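PDB 4PSR: alpha-fucosidase GH29 from Fusarium graminearum, which hydrolyses alpha-L-fucosides and probably removes the alpha-1,6-linked fucose from the reducing-end N-acetylglucosamine of glycoprotein carbohydrates. Local coordinates for residues 381-387 against 401-407. Residues are numbered along the deposited sequence; the frame is centred on the assembly and turned at random.
Sequences IYGEGPN and NSSDIRF. With NAG (2-acetamido-2-deoxy-beta-D-glucopyranose), chain E.
Edge strand 383-384 of the antiparallel sheet that follows the TIM barrel pairs with 405-407, beside the N-glycosylated Asn401. Glu384 N to Ile405 O and Ile405 N to Glu384 O, both 2.9 Å, make the hydrogen-bonded pair. Gly383 faces Arg406 in the adjoining non-hydrogen-bonded pair, its CA 3.1 Å from Ile405 O. On the Glu384 face, the extended carboxylate side chain lies alongside Ile405, while OE2 meets the Phe407 ring at its edge, 3.4 Å from CZ; OE1 and OE2 accept hydrogen bonds from Lys432 N and Asn433 ND2 respectively. On the other face, Arg406 bends at chi2 (-64°), and its guanidinium sends NH2 in plane to Asn387 O (3.0 Å) and NH1 back to Ile405 O, with the rim of the Tyr382 ring, turned 80° to it, over one face and NE salt-bridged to Asp331 of helix 322-334. Asp404 ties the loop ends together: OD1 takes Asn387 N at 3.0 Å, OD2 takes Asn401 N on its anti and Asn387 ND2 on its syn lone pair (2.7 Å). A water accepts from Arg406 NH1 near Asn387 O and Asp404 OD1. Asn401 ND2 carries the N-acetylglucosamine, whose O5 accepts a weak 3.3 Å bond from Asn387 ND2.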
loop_
_atom_site.group_PDB
_atom_site.type_symbol
_atom_site.label_atom_id
_atom_site.label_comp_id
_atom_site.label_asym_id
_atom_site.label_seq_id
_atom_site.Cartn_x
_atom_site.Cartn_y
_atom_site.Cartn_z
ATOM N N ILE A 381 14.530 -12.757 -2.945
ATOM C CA ILE A 381 15.210 -12.030 -1.881
ATOM C C ILE A 381 15.006 -10.553 -2.182
ATOM O O ILE A 381 15.203 -10.138 -3.321
ATOM C CB ILE A 381 16.716 -12.381 -1.871
ATOM C CG1 ILE A 381 16.916 -13.870 -1.534
ATOM C CG2 ILE A 381 17.469 -11.488 -0.873
ATOM C CD1 ILE A 381 18.327 -14.375 -1.810
ATOM N N TYR A 382 14.538 -9.762 -1.217
ATOM C CA TYR A 382 14.115 -8.386 -1.555
ATOM C C TYR A 382 15.275 -7.405 -1.707
ATOM O O TYR A 382 15.166 -6.420 -2.425
ATOM C CB TYR A 382 13.089 -7.812 -0.572
ATOM C CG TYR A 382 13.627 -7.512 0.774
ATOM C CD1 TYR A 382 14.252 -6.310 1.042
ATOM C CD2 TYR A 382 13.495 -8.440 1.795
ATOM C CE1 TYR A 382 14.763 -6.043 2.319
ATOM C CE2 TYR A 382 13.988 -8.197 3.037
ATOM C CZ TYR A 382 14.606 -7.013 3.294
ATOM O OH TYR A 382 15.087 -6.788 4.562
ATOM N N GLY A 383 16.373 -7.654 -1.004
ATOM C CA GLY A 383 17.442 -6.669 -0.932
ATOM C C GLY A 383 18.560 -7.086 -0.004
ATOM O O GLY A 383 18.538 -8.172 0.598
ATOM N N GLU A 384 19.524 -6.182 0.117
ATOM C CA GLU A 384 20.689 -6.342 0.995
ATOM C C GLU A 384 21.109 -5.004 1.572
ATOM O O GLU A 384 20.901 -3.974 0.955
ATOM C CB GLU A 384 21.896 -6.890 0.227
ATOM C CG GLU A 384 21.634 -8.123 -0.574
ATOM C CD GLU A 384 22.826 -8.578 -1.439
ATOM O OE1 GLU A 384 23.937 -7.993 -1.360
ATOM O OE2 GLU A 384 22.622 -9.548 -2.191
ATOM N N GLY A 385 21.756 -5.046 2.730
ATOM C CA GLY A 385 22.362 -3.850 3.300
ATOM C C GLY A 385 21.882 -3.556 4.708
ATOM O O GLY A 385 21.008 -4.233 5.227
ATOM N N PRO A 386 22.471 -2.528 5.333
ATOM C CA PRO A 386 22.242 -2.220 6.742
ATOM C C PRO A 386 20.965 -1.442 7.025
ATOM O O PRO A 386 20.415 -1.585 8.138
ATOM C CB PRO A 386 23.476 -1.391 7.104
ATOM C CG PRO A 386 23.864 -0.723 5.839
ATOM C CD PRO A 386 23.572 -1.735 4.765
ATOM N N ASN A 387 20.484 -0.652 6.067
ATOM C CA ASN A 387 19.309 0.194 6.300
ATOM C C ASN A 387 18.026 -0.558 5.943
ATOM O O ASN A 387 17.781 -0.883 4.777
ATOM C CB ASN A 387 19.450 1.504 5.546
ATOM C CG ASN A 387 20.656 2.318 6.031
ATOM O OD1 ASN A 387 20.714 2.701 7.204
ATOM N ND2 ASN A 387 21.611 2.575 5.151
ATOM N N ASN A 401 21.391 4.282 1.506
ATOM C CA ASN A 401 22.566 4.859 0.884
ATOM C C ASN A 401 23.245 3.832 -0.024
ATOM O O ASN A 401 22.669 2.766 -0.337
ATOM C CB ASN A 401 23.517 5.430 1.956
ATOM C CG ASN A 401 24.077 4.365 2.904
ATOM O OD1 ASN A 401 24.073 3.182 2.619
ATOM N ND2 ASN A 401 24.630 4.819 4.034
ATOM N N SER A 402 24.477 4.127 -0.439
ATOM C CA SER A 402 25.171 3.239 -1.359
ATOM C C SER A 402 25.442 1.838 -0.808
ATOM O O SER A 402 25.804 0.943 -1.568
ATOM C CB SER A 402 26.481 3.884 -1.820
ATOM O OG SER A 402 27.403 3.919 -0.743
ATOM N N SER A 403 25.242 1.635 0.496
ATOM C CA SER A 403 25.388 0.316 1.112
ATOM C C SER A 403 24.176 -0.612 0.910
ATOM O O SER A 403 24.222 -1.789 1.243
ATOM C CB SER A 403 25.617 0.466 2.622
ATOM O OG SER A 403 26.863 1.104 2.905
ATOM N N ASP A 404 23.100 -0.064 0.344
ATOM C CA ASP A 404 21.806 -0.757 0.273
ATOM C C ASP A 404 21.408 -1.032 -1.159
ATOM O O ASP A 404 21.546 -0.159 -2.018
ATOM C CB ASP A 404 20.712 0.092 0.916
ATOM C CG ASP A 404 21.026 0.462 2.347
ATOM O OD1 ASP A 404 21.140 -0.490 3.159
ATOM O OD2 ASP A 404 21.085 1.680 2.631
ATOM N N ILE A 405 20.946 -2.249 -1.422
ATOM C CA ILE A 405 20.331 -2.571 -2.700
ATOM C C ILE A 405 18.967 -3.232 -2.532
ATOM O O ILE A 405 18.696 -3.928 -1.541
ATOM C CB ILE A 405 21.235 -3.453 -3.601
ATOM C CG1 ILE A 405 21.658 -4.731 -2.871
ATOM C CG2 ILE A 405 22.449 -2.651 -4.069
ATOM C CD1 ILE A 405 22.488 -5.687 -3.713
ATOM N N ARG A 406 18.110 -2.984 -3.518
ATOM C CA ARG A 406 16.783 -3.609 -3.607
ATOM C C ARG A 406 16.660 -4.274 -4.981
ATOM O O ARG A 406 17.097 -3.724 -6.002
ATOM C CB ARG A 406 15.666 -2.589 -3.410
ATOM C CG ARG A 406 15.652 -1.963 -2.003
ATOM C CD ARG A 406 15.358 -2.996 -0.944
ATOM N NE ARG A 406 15.271 -2.441 0.411
ATOM C CZ ARG A 406 16.302 -2.270 1.223
ATOM N NH1 ARG A 406 17.536 -2.575 0.857
ATOM N NH2 ARG A 406 16.097 -1.773 2.435
ATOM N N PHE A 407 16.074 -5.452 -5.012
ATOM C CA PHE A 407 15.973 -6.246 -6.231
ATOM C C PHE A 407 14.557 -6.202 -6.812
ATOM O O PHE A 407 13.561 -6.214 -6.066
ATOM C CB PHE A 407 16.284 -7.708 -5.914
ATOM C CG PHE A 407 17.675 -7.955 -5.387
ATOM C CD1 PHE A 407 18.795 -7.752 -6.202
ATOM C CD2 PHE A 407 17.855 -8.437 -4.116
ATOM C CE1 PHE A 407 20.069 -8.023 -5.715
ATOM C CE2 PHE A 407 19.138 -8.700 -3.623
ATOM C CZ PHE A 407 20.238 -8.500 -4.429
HETATM C C1 NAG E . 25.381 3.993 4.928
HETATM C C2 NAG E . 26.671 4.660 5.376
HETATM C C3 NAG E . 27.435 3.725 6.304
HETATM C C4 NAG E . 26.540 3.301 7.459
HETATM C C5 NAG E . 25.216 2.740 6.938
HETATM C C6 NAG E . 24.236 2.443 8.048
HETATM C C7 NAG E . 27.793 6.293 3.920
HETATM C C8 NAG E . 28.634 6.485 2.693
HETATM N N2 NAG E . 27.487 5.029 4.227
HETATM O O3 NAG E . 28.586 4.395 6.814
HETATM O O4 NAG E . 27.172 2.293 8.235
HETATM O O5 NAG E . 24.582 3.688 6.072
HETATM O O6 NAG E . 23.915 3.620 8.780
HETATM O O7 NAG E . 27.419 7.239 4.603
HETATM O O HOH W 1 19.314 -2.427 3.007
#